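Local coordinates for arginase (Medicago truncatula, PDB 6VSS), which hydrolyses L-arginine to urea and L-ornithine, and agmatine to urea and putrescine, using two manganese ions in each subunit of a homohexamer, at residues L71-S76 with K132-V137; I162-V167 with G195-H200; L189-E194 with I207-Y212. All coordinates share one frame; numbering follows the deposited sequence.

The three contacts illustrate how loops of an α/β enzyme are fastened to the helices that flank its sheet. Contact 1 is buried and mainly apolar, joining the loop after strand 63-69 to helix 131-146. Contacts 2 and 3 are only partly buried and share elements: both use the long loop between strand 178-183 and helix 203-209, which rests on helix 163-174 in contact 2 and on helix 203-209 itself in contact 3. Aromatic rings dominate contact 2, whereas contact 3 splits into an apolar half and a polar, more exposed half. A hydrogen bond between Ser76 OG and His200 NE2 ties contact 1 to contact 2, and Phe164 packs against Ile207 and Tyr212 of contact 3.

Contact 1 (L71-S76 with K132-V137); sequences LGHHSS and KRLANV
Leu71 and Leu134 both swing CG away from the backbone N (chi1 -177° and -162°), which sends their methyl ends toward each other, while His73 has CG between its backbone N and carbonyl carbon (chi1 73°), which turns the ring to the same leucine. One methyl therefore serves two partners. Leu134 CD2 meets Leu71 CD1 tip to tip at 3.8 Å, and it also lies 3.4 Å from His73 CE1. The methyl approaches the imidazole at its edge, close to the ring plane, and one face of the ring receives His74, whose CD2 lies 4.0 Å above the His73 plane, offset toward the rim. The polar end of His73 is occupied as well: NE2 hydrogen-bonds Asp131 OD1, just before the helical segment, and this bond helps fix the rotation of the ring beside Leu134. Helix 121-125 adds Ile124 and Arg125 against Leu134. On the loop side the chain reverses through a type I turn from Gly72 to Ser75, closed by Ser75 N to Gly72 O at 3.1 Å. The turn leads directly to Ser76, which binds L-ornithine. Loops of this kind, leaving a strand of the parallel sheet and packed on a flanking helix, form the rim of the active site in the arginase α/β fold.

Contact 2 (I162-V167 with G195-H200); sequences ISFPVV and GNYYSH
Phe164, on helix 163-174, meets Tyr198 and Tyr197, two consecutive residues of a type I turn running from Asn196 to Ser199; the turn also contains an Asx turn at Asn196. The contact thus sets a flanking helix of the arginase fold against a loop that carries Gly195 and Asn196, both probably substrate-binding, as in related enzymes. The buried part centres on Phe164. With CG opposite the backbone N across the CA-CB bond (chi1 164°), Phe164 points its ring at the turn, where CE2 comes within 4.2 Å of Tyr198 CE1. The tyrosine atom sits at the edge of the phenylalanine ring, near its plane. Arg206, Ile207 and Tyr212 also pack against Phe164. The outer part is looser. Tyr197 is exposed to solvent, and its CE2 approaches Phe164 CE2 obliquely, 4.4 Å away. Tyr197 is held more by its surroundings: its ring makes a cation-pi interaction with Arg206, and its edge is turned to the face of Tyr198, with Tyr197 CD2 3.4 Å above the centre of that ring. The two tyrosines consequently meet Phe164 as a pair already in mutual contact. Within the turn, Tyr198 N donates to Asn196 OD1 at 3.0 Å with an N-H...O angle of 149°, the nitrogen standing above the amide carbonyl plane, 61° out of it.

Contact 3 (L189-E194 with I207-Y212); sequences LYHDFE and IMEGGY
Two groups grip the carboxylate of Glu209: Arg206, its stronger partner, whose NE makes a salt bridge with OE2 and whose NH2 also takes the carbonyl oxygen of His191, and His191 itself, whose ND1 gives OE1 a weak hydrogen bond of 3.5 Å. A single guanidinium thus ties the exposed loop to the acid, and its positive charge would probably help to keep Glu209 ionised. The bond from His191 is moderately straight, with an N-H...O angle of 151°, and OE1 lies at the edge of the imidazole, in its plane. The carboxylate itself is turned steeply against that ring, the two planes standing 72° apart. A chi1 of 175° sets CG of His191 beside the carbonyl carbon and trans to the backbone N, which carries the ring to the helix, and Glu209 meets it with a chain extended beyond CG, the two side chains crossing at about a right angle.

Glu209 stands close to the end of helix 203-209, which is terminated by a Schellman motif. Gly211, with positive phi, donates its N-H to Met208 O at 2.9 Å, and Tyr212 N returns to Ile207 O at 3.2 Å. From there the chain passes into strand 213-221 of the parallel sheet.

Further inside, the chemistry becomes apolar. Leu189 CD2 approaches Met208 CG at 4.3 Å, a loose van der Waals contact between two buried side chains. Leu189 and the adjacent Tyr190 belong to the L-ornithine site. Val228 and Val232 of helix 226-234 also touch Leu189, Ala213 and Leu216 touch Met208, and Tyr190 packs against Asn98 of a neighbouring subunit.

Contact 1 (L71-S76 with K132-V137)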
loop_
_atom_site.group_PDB
_atom_site.type_symbol
_atom_site.label_atom_id
_atom_site.label_comp_id
_atom_site.label_asym_id
_atom_site.label_seq_id
_atom_site.Cartn_x
_atom_site.Cartn_y
_atom_site.Cartn_z
ATOM N N LEU B 71 19.818 -14.826 8.273
ATOM C CA LEU B 71 19.381 -16.228 8.138
ATOM C C LEU B 71 17.871 -16.286 8.348
ATOM O O LEU B 71 17.375 -15.830 9.409
ATOM C CB LEU B 71 20.144 -16.996 9.203
ATOM C CG LEU B 71 19.917 -18.488 9.233
ATOM C CD1 LEU B 71 21.077 -19.150 9.953
ATOM C CD2 LEU B 71 18.575 -18.828 9.887
ATOM N N GLY B 72 17.159 -16.781 7.332
ATOM C CA GLY B 72 15.690 -16.907 7.292
ATOM C C GLY B 72 15.284 -18.329 7.093
ATOM O O GLY B 72 14.069 -18.601 7.224
ATOM N N HIS B 73 16.238 -19.240 6.841
ATOM C CA HIS B 73 15.854 -20.571 6.302
ATOM C C HIS B 73 15.286 -21.479 7.415
ATOM O O HIS B 73 14.922 -22.634 7.119
ATOM C CB HIS B 73 16.977 -21.198 5.483
ATOM C CG HIS B 73 18.129 -21.694 6.295
ATOM N ND1 HIS B 73 19.110 -20.855 6.734
ATOM C CD2 HIS B 73 18.469 -22.949 6.678
ATOM C CE1 HIS B 73 19.995 -21.560 7.413
ATOM N NE2 HIS B 73 19.636 -22.875 7.374
ATOM N N HIS B 74 15.248 -21.010 8.650
ATOM C CA HIS B 74 14.766 -21.810 9.804
ATOM C C HIS B 74 13.330 -21.399 10.116
ATOM O O HIS B 74 12.757 -21.984 11.004
ATOM C CB HIS B 74 15.746 -21.682 11.001
ATOM C CG HIS B 74 16.984 -22.483 10.804
ATOM N ND1 HIS B 74 16.995 -23.655 10.051
ATOM C CD2 HIS B 74 18.261 -22.281 11.194
ATOM C CE1 HIS B 74 18.212 -24.152 10.011
ATOM N NE2 HIS B 74 19.020 -23.318 10.692
ATOM N N SER B 75 12.789 -20.401 9.423
ATOM C CA SER B 75 11.414 -19.888 9.641
ATOM C C SER B 75 10.402 -20.910 9.101
ATOM O O SER B 75 10.684 -21.594 8.084
ATOM C CB SER B 75 11.223 -18.537 9.020
ATOM O OG SER B 75 12.202 -17.611 9.444
ATOM N N SER B 76 9.246 -20.982 9.737
ATOM C CA SER B 76 8.179 -21.974 9.467
ATOM C C SER B 76 7.250 -21.448 8.356
ATOM O O SER B 76 6.655 -22.275 7.658
ATOM C CB SER B 76 7.424 -22.245 10.758
ATOM O OG SER B 76 7.237 -21.029 11.474
ATOM N N LYS B 132 24.273 -27.583 11.254
ATOM C CA LYS B 132 25.085 -27.764 12.488
ATOM C C LYS B 132 26.354 -26.931 12.338
ATOM O O LYS B 132 26.678 -26.178 13.248
ATOM C CB LYS B 132 25.330 -29.255 12.732
ATOM C CG LYS B 132 26.270 -29.591 13.882
ATOM C CD LYS B 132 26.135 -31.033 14.376
ATOM C CE LYS B 132 26.324 -31.172 15.881
ATOM N NZ LYS B 132 25.356 -32.127 16.487
ATOM N N ARG B 133 27.023 -26.998 11.192
ATOM C CA ARG B 133 28.283 -26.249 10.974
ATOM C C ARG B 133 27.904 -24.776 10.806
ATOM O O ARG B 133 28.575 -23.908 11.350
ATOM C CB ARG B 133 29.028 -26.859 9.790
ATOM C CG ARG B 133 30.217 -26.032 9.331
ATOM C CD ARG B 133 31.494 -26.352 10.082
ATOM N NE ARG B 133 32.722 -25.883 9.439
ATOM C CZ ARG B 133 33.287 -26.410 8.342
ATOM N NH1 ARG B 133 32.727 -27.420 7.692
ATOM N NH2 ARG B 133 34.413 -25.896 7.874
ATOM N N LEU B 134 26.798 -24.475 10.153
ATOM C CA LEU B 134 26.345 -23.057 10.094
ATOM C C LEU B 134 26.219 -22.443 11.506
ATOM O O LEU B 134 26.668 -21.323 11.744
ATOM C CB LEU B 134 25.000 -23.025 9.376
ATOM C CG LEU B 134 24.638 -21.651 8.867
ATOM C CD1 LEU B 134 25.726 -21.202 7.905
ATOM C CD2 LEU B 134 23.283 -21.653 8.198
ATOM N N ALA B 135 25.553 -23.143 12.427
ATOM C CA ALA B 135 25.381 -22.718 13.832
ATOM C C ALA B 135 26.761 -22.489 14.478
ATOM O O ALA B 135 26.931 -21.473 15.160
ATOM C CB ALA B 135 24.595 -23.763 14.556
ATOM N N ASN B 136 27.706 -23.388 14.213
ATOM C CA ASN B 136 29.085 -23.282 14.741
ATOM C C ASN B 136 29.719 -21.983 14.244
ATOM O O ASN B 136 30.367 -21.319 15.006
ATOM C CB ASN B 136 29.908 -24.510 14.355
ATOM C CG ASN B 136 29.707 -25.674 15.303
ATOM O OD1 ASN B 136 29.089 -25.536 16.345
ATOM N ND2 ASN B 136 30.218 -26.831 14.945
ATOM N N VAL B 137 29.503 -21.649 12.978
ATOM C CA VAL B 137 30.082 -20.421 12.374
ATOM C C VAL B 137 29.447 -19.187 13.037
ATOM O O VAL B 137 30.173 -18.197 13.269
ATOM C CB VAL B 137 29.892 -20.406 10.843
ATOM C CG1 VAL B 137 30.050 -19.000 10.303
ATOM C CG2 VAL B 137 30.849 -21.371 10.145
#

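Contact 2 (I162-V167 with G195-H200)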
loop_
_atom_site.group_PDB
_atom_site.type_symbol
_atom_site.label_atom_id
_atom_site.label_comp_id
_atom_site.label_asym_id
_atom_site.label_seq_id
_atom_site.Cartn_x
_atom_site.Cartn_y
_atom_site.Cartn_z
ATOM N N ILE B 162 18.632 -18.210 15.603
ATOM C CA ILE B 162 20.024 -17.730 15.801
ATOM C C ILE B 162 20.311 -17.575 17.306
ATOM O O ILE B 162 21.478 -17.713 17.725
ATOM C CB ILE B 162 20.264 -16.436 14.994
ATOM C CG1 ILE B 162 19.456 -15.270 15.550
ATOM C CG2 ILE B 162 20.001 -16.632 13.510
ATOM C CD1 ILE B 162 19.886 -13.995 14.997
ATOM N N SER B 163 19.316 -17.372 18.148
ATOM C CA SER B 163 19.573 -17.077 19.581
ATOM C C SER B 163 20.263 -18.293 20.212
ATOM O O SER B 163 21.098 -18.101 21.079
ATOM C CB SER B 163 18.327 -16.713 20.313
ATOM O OG SER B 163 17.768 -15.479 19.876
ATOM N N PHE B 164 19.979 -19.513 19.732
ATOM C CA PHE B 164 20.636 -20.731 20.288
ATOM C C PHE B 164 22.144 -20.587 20.146
ATOM O O PHE B 164 22.822 -20.480 21.167
ATOM C CB PHE B 164 20.103 -22.042 19.717
ATOM C CG PHE B 164 20.999 -23.222 19.970
ATOM C CD1 PHE B 164 21.408 -23.557 21.259
ATOM C CD2 PHE B 164 21.391 -24.048 18.931
ATOM C CE1 PHE B 164 22.223 -24.674 21.491
ATOM C CE2 PHE B 164 22.172 -25.182 19.169
ATOM C CZ PHE B 164 22.600 -25.477 20.445
ATOM N N PRO B 165 22.715 -20.574 18.910
ATOM C CA PRO B 165 24.160 -20.424 18.727
ATOM C C PRO B 165 24.778 -19.154 19.338
ATOM O O PRO B 165 25.948 -19.208 19.784
ATOM C CB PRO B 165 24.362 -20.394 17.195
ATOM C CG PRO B 165 22.970 -20.315 16.583
ATOM C CD PRO B 165 22.039 -20.862 17.642
ATOM N N VAL B 166 24.019 -18.054 19.387
ATOM C CA VAL B 166 24.505 -16.813 20.048
ATOM C C VAL B 166 24.632 -17.091 21.550
ATOM O O VAL B 166 25.674 -16.804 22.127
ATOM C CB VAL B 166 23.579 -15.620 19.783
ATOM C CG1 VAL B 166 24.102 -14.358 20.427
ATOM C CG2 VAL B 166 23.345 -15.457 18.304
ATOM N N VAL B 167 23.595 -17.625 22.172
ATOM C CA VAL B 167 23.599 -17.743 23.649
ATOM C C VAL B 167 24.593 -18.852 24.041
ATOM O O VAL B 167 25.282 -18.689 25.048
ATOM C CB VAL B 167 22.180 -17.947 24.165
ATOM C CG1 VAL B 167 22.173 -18.506 25.565
ATOM C CG2 VAL B 167 21.380 -16.640 24.053
ATOM N N GLY B 195 10.667 -31.929 12.581
ATOM C CA GLY B 195 11.992 -32.590 12.627
ATOM C C GLY B 195 13.180 -31.651 12.392
ATOM O O GLY B 195 14.292 -32.190 12.146
ATOM N N ASN B 196 12.998 -30.317 12.472
ATOM C CA ASN B 196 14.096 -29.310 12.353
ATOM C C ASN B 196 14.574 -28.889 13.745
ATOM O O ASN B 196 14.041 -27.917 14.331
ATOM C CB ASN B 196 13.725 -28.052 11.561
ATOM C CG ASN B 196 14.927 -27.145 11.354
ATOM O OD1 ASN B 196 16.047 -27.518 11.699
ATOM N ND2 ASN B 196 14.713 -25.968 10.775
ATOM N N TYR B 197 15.605 -29.566 14.213
ATOM C CA TYR B 197 16.376 -29.245 15.429
ATOM C C TYR B 197 16.669 -27.734 15.604
ATOM O O TYR B 197 16.709 -27.251 16.719
ATOM C CB TYR B 197 17.666 -30.033 15.300
ATOM C CG TYR B 197 18.523 -29.912 16.515
ATOM C CD1 TYR B 197 18.288 -30.733 17.609
ATOM C CD2 TYR B 197 19.555 -28.994 16.566
ATOM C CE1 TYR B 197 19.088 -30.657 18.734
ATOM C CE2 TYR B 197 20.356 -28.897 17.689
ATOM C CZ TYR B 197 20.121 -29.735 18.773
ATOM O OH TYR B 197 20.885 -29.662 19.895
ATOM N N TYR B 198 16.951 -27.019 14.523
ATOM C CA TYR B 198 17.385 -25.597 14.512
ATOM C C TYR B 198 16.215 -24.657 14.169
ATOM O O TYR B 198 16.480 -23.528 13.725
ATOM C CB TYR B 198 18.498 -25.404 13.475
ATOM C CG TYR B 198 19.750 -26.156 13.820
ATOM C CD1 TYR B 198 20.590 -25.668 14.803
ATOM C CD2 TYR B 198 20.066 -27.374 13.221
ATOM C CE1 TYR B 198 21.740 -26.349 15.167
ATOM C CE2 TYR B 198 21.220 -28.066 13.567
ATOM C CZ TYR B 198 22.057 -27.547 14.546
ATOM O OH TYR B 198 23.199 -28.181 14.945
ATOM N N SER B 199 14.971 -25.110 14.295
ATOM C CA SER B 199 13.764 -24.308 13.943
ATOM C C SER B 199 13.769 -22.998 14.743
ATOM O O SER B 199 14.238 -23.018 15.889
ATOM C CB SER B 199 12.504 -25.105 14.215
ATOM O OG SER B 199 11.341 -24.275 14.274
ATOM N N HIS B 200 13.109 -21.958 14.236
ATOM C CA HIS B 200 12.951 -20.664 14.949
ATOM C C HIS B 200 11.955 -20.780 16.104
ATOM O O HIS B 200 11.837 -19.809 16.868
ATOM C CB HIS B 200 12.592 -19.563 13.969
ATOM C CG HIS B 200 11.191 -19.531 13.489
ATOM N ND1 HIS B 200 10.634 -18.365 13.001
ATOM C CD2 HIS B 200 10.235 -20.479 13.386
ATOM C CE1 HIS B 200 9.405 -18.591 12.601
ATOM N NE2 HIS B 200 9.141 -19.869 12.800
#

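Contact 3 (L189-E194 with I207-Y212)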
loop_
_atom_site.group_PDB
_atom_site.type_symbol
_atom_site.label_atom_id
_atom_site.label_comp_id
_atom_site.label_asym_id
_atom_site.label_seq_id
_atom_site.Cartn_x
_atom_site.Cartn_y
_atom_site.Cartn_z
ATOM N N LEU B 189 9.877 -22.846 22.511
ATOM C CA LEU B 189 10.348 -23.951 23.391
ATOM C C LEU B 189 9.953 -25.340 22.867
ATOM O O LEU B 189 10.142 -26.288 23.614
ATOM C CB LEU B 189 9.765 -23.704 24.780
ATOM C CG LEU B 189 10.598 -22.752 25.629
ATOM C CD1 LEU B 189 9.792 -22.228 26.816
ATOM C CD2 LEU B 189 11.869 -23.447 26.118
ATOM N N TYR B 190 9.461 -25.474 21.631
ATOM C CA TYR B 190 9.141 -26.793 21.027
ATOM C C TYR B 190 10.338 -27.748 21.100
ATOM O O TYR B 190 11.462 -27.343 20.746
ATOM C CB TYR B 190 8.848 -26.662 19.544
ATOM C CG TYR B 190 7.474 -26.158 19.239
ATOM C CD1 TYR B 190 6.413 -27.035 19.068
ATOM C CD2 TYR B 190 7.250 -24.796 19.104
ATOM C CE1 TYR B 190 5.157 -26.553 18.735
ATOM C CE2 TYR B 190 6.003 -24.301 18.765
ATOM C CZ TYR B 190 4.956 -25.185 18.600
ATOM O OH TYR B 190 3.722 -24.672 18.319
ATOM N N HIS B 191 10.114 -29.006 21.476
ATOM C CA HIS B 191 11.196 -30.028 21.469
ATOM C C HIS B 191 11.499 -30.382 20.015
ATOM O O HIS B 191 12.668 -30.602 19.704
ATOM C CB HIS B 191 10.828 -31.277 22.271
ATOM C CG HIS B 191 11.852 -32.359 22.167
ATOM N ND1 HIS B 191 13.172 -32.178 22.573
ATOM C CD2 HIS B 191 11.764 -33.624 21.714
ATOM C CE1 HIS B 191 13.840 -33.289 22.388
ATOM N NE2 HIS B 191 13.000 -34.190 21.854
ATOM N N ASP B 192 10.479 -30.349 19.155
ATOM C CA ASP B 192 10.502 -30.997 17.815
ATOM C C ASP B 192 9.441 -30.322 16.939
ATOM O O ASP B 192 8.273 -30.699 16.980
ATOM C CB ASP B 192 10.314 -32.511 17.968
ATOM C CG ASP B 192 10.379 -33.326 16.691
ATOM O OD1 ASP B 192 10.709 -32.763 15.622
ATOM O OD2 ASP B 192 10.123 -34.534 16.787
ATOM N N PHE B 193 9.875 -29.342 16.166
ATOM C CA PHE B 193 9.082 -28.608 15.155
ATOM C C PHE B 193 9.523 -29.092 13.767
ATOM O O PHE B 193 10.616 -28.643 13.302
ATOM C CB PHE B 193 9.283 -27.096 15.322
ATOM C CG PHE B 193 8.257 -26.285 14.575
ATOM C CD1 PHE B 193 8.392 -26.056 13.217
ATOM C CD2 PHE B 193 7.124 -25.822 15.208
ATOM C CE1 PHE B 193 7.415 -25.352 12.528
ATOM C CE2 PHE B 193 6.149 -25.110 14.515
ATOM C CZ PHE B 193 6.295 -24.880 13.180
ATOM N N GLU B 194 8.717 -29.989 13.167
ATOM C CA GLU B 194 8.817 -30.501 11.768
ATOM C C GLU B 194 10.185 -31.178 11.571
ATOM O O GLU B 194 10.792 -30.964 10.513
ATOM C CB GLU B 194 8.568 -29.352 10.781
ATOM C CG GLU B 194 7.200 -28.694 10.908
ATOM C CD GLU B 194 6.853 -27.658 9.837
ATOM O OE1 GLU B 194 7.518 -27.660 8.788
ATOM O OE2 GLU B 194 5.906 -26.855 10.030
ATOM N N ILE B 207 18.579 -24.149 24.096
ATOM C CA ILE B 207 19.361 -23.359 25.084
ATOM C C ILE B 207 19.176 -24.057 26.418
ATOM O O ILE B 207 20.179 -24.459 27.006
ATOM C CB ILE B 207 18.930 -21.882 25.088
ATOM C CG1 ILE B 207 19.465 -21.126 23.871
ATOM C CG2 ILE B 207 19.306 -21.207 26.378
ATOM C CD1 ILE B 207 18.697 -19.829 23.561
ATOM N N MET B 208 17.923 -24.206 26.840
ATOM C CA MET B 208 17.560 -24.848 28.115
ATOM C C MET B 208 18.132 -26.282 28.161
ATOM O O MET B 208 18.738 -26.620 29.167
ATOM C CB MET B 208 16.041 -24.868 28.310
ATOM C CG MET B 208 15.404 -23.502 28.586
ATOM S SD MET B 208 16.410 -22.245 29.446
ATOM C CE MET B 208 15.858 -22.583 31.120
ATOM N N GLU B 209 17.966 -27.098 27.115
ATOM C CA GLU B 209 18.544 -28.464 27.067
ATOM C C GLU B 209 20.025 -28.384 27.419
ATOM O O GLU B 209 20.466 -29.279 28.099
ATOM C CB GLU B 209 18.452 -29.118 25.685
ATOM C CG GLU B 209 17.057 -29.537 25.311
ATOM C CD GLU B 209 16.746 -29.628 23.828
ATOM O OE1 GLU B 209 15.555 -29.827 23.500
ATOM O OE2 GLU B 209 17.689 -29.531 23.000
ATOM N N GLY B 210 20.750 -27.390 26.885
ATOM C CA GLY B 210 22.206 -27.216 27.032
ATOM C C GLY B 210 22.604 -26.684 28.395
ATOM O O GLY B 210 23.820 -26.604 28.660
ATOM N N GLY B 211 21.626 -26.328 29.239
ATOM C CA GLY B 211 21.854 -25.610 30.509
ATOM C C GLY B 211 22.640 -24.341 30.268
ATOM O O GLY B 211 23.427 -23.979 31.093
ATOM N N TYR B 212 22.485 -23.674 29.133
ATOM C CA TYR B 212 23.269 -22.446 28.841
ATOM C C TYR B 212 22.641 -21.291 29.594
ATOM O O TYR B 212 23.292 -20.296 29.763
ATOM C CB TYR B 212 23.329 -22.166 27.340
ATOM C CG TYR B 212 24.050 -23.237 26.566
ATOM C CD1 TYR B 212 25.402 -23.459 26.783
ATOM C CD2 TYR B 212 23.383 -24.043 25.647
ATOM C CE1 TYR B 212 26.088 -24.428 26.079
ATOM C CE2 TYR B 212 24.064 -25.018 24.931
ATOM C CZ TYR B 212 25.418 -25.210 25.158
ATOM O OH TYR B 212 26.113 -26.166 24.489
#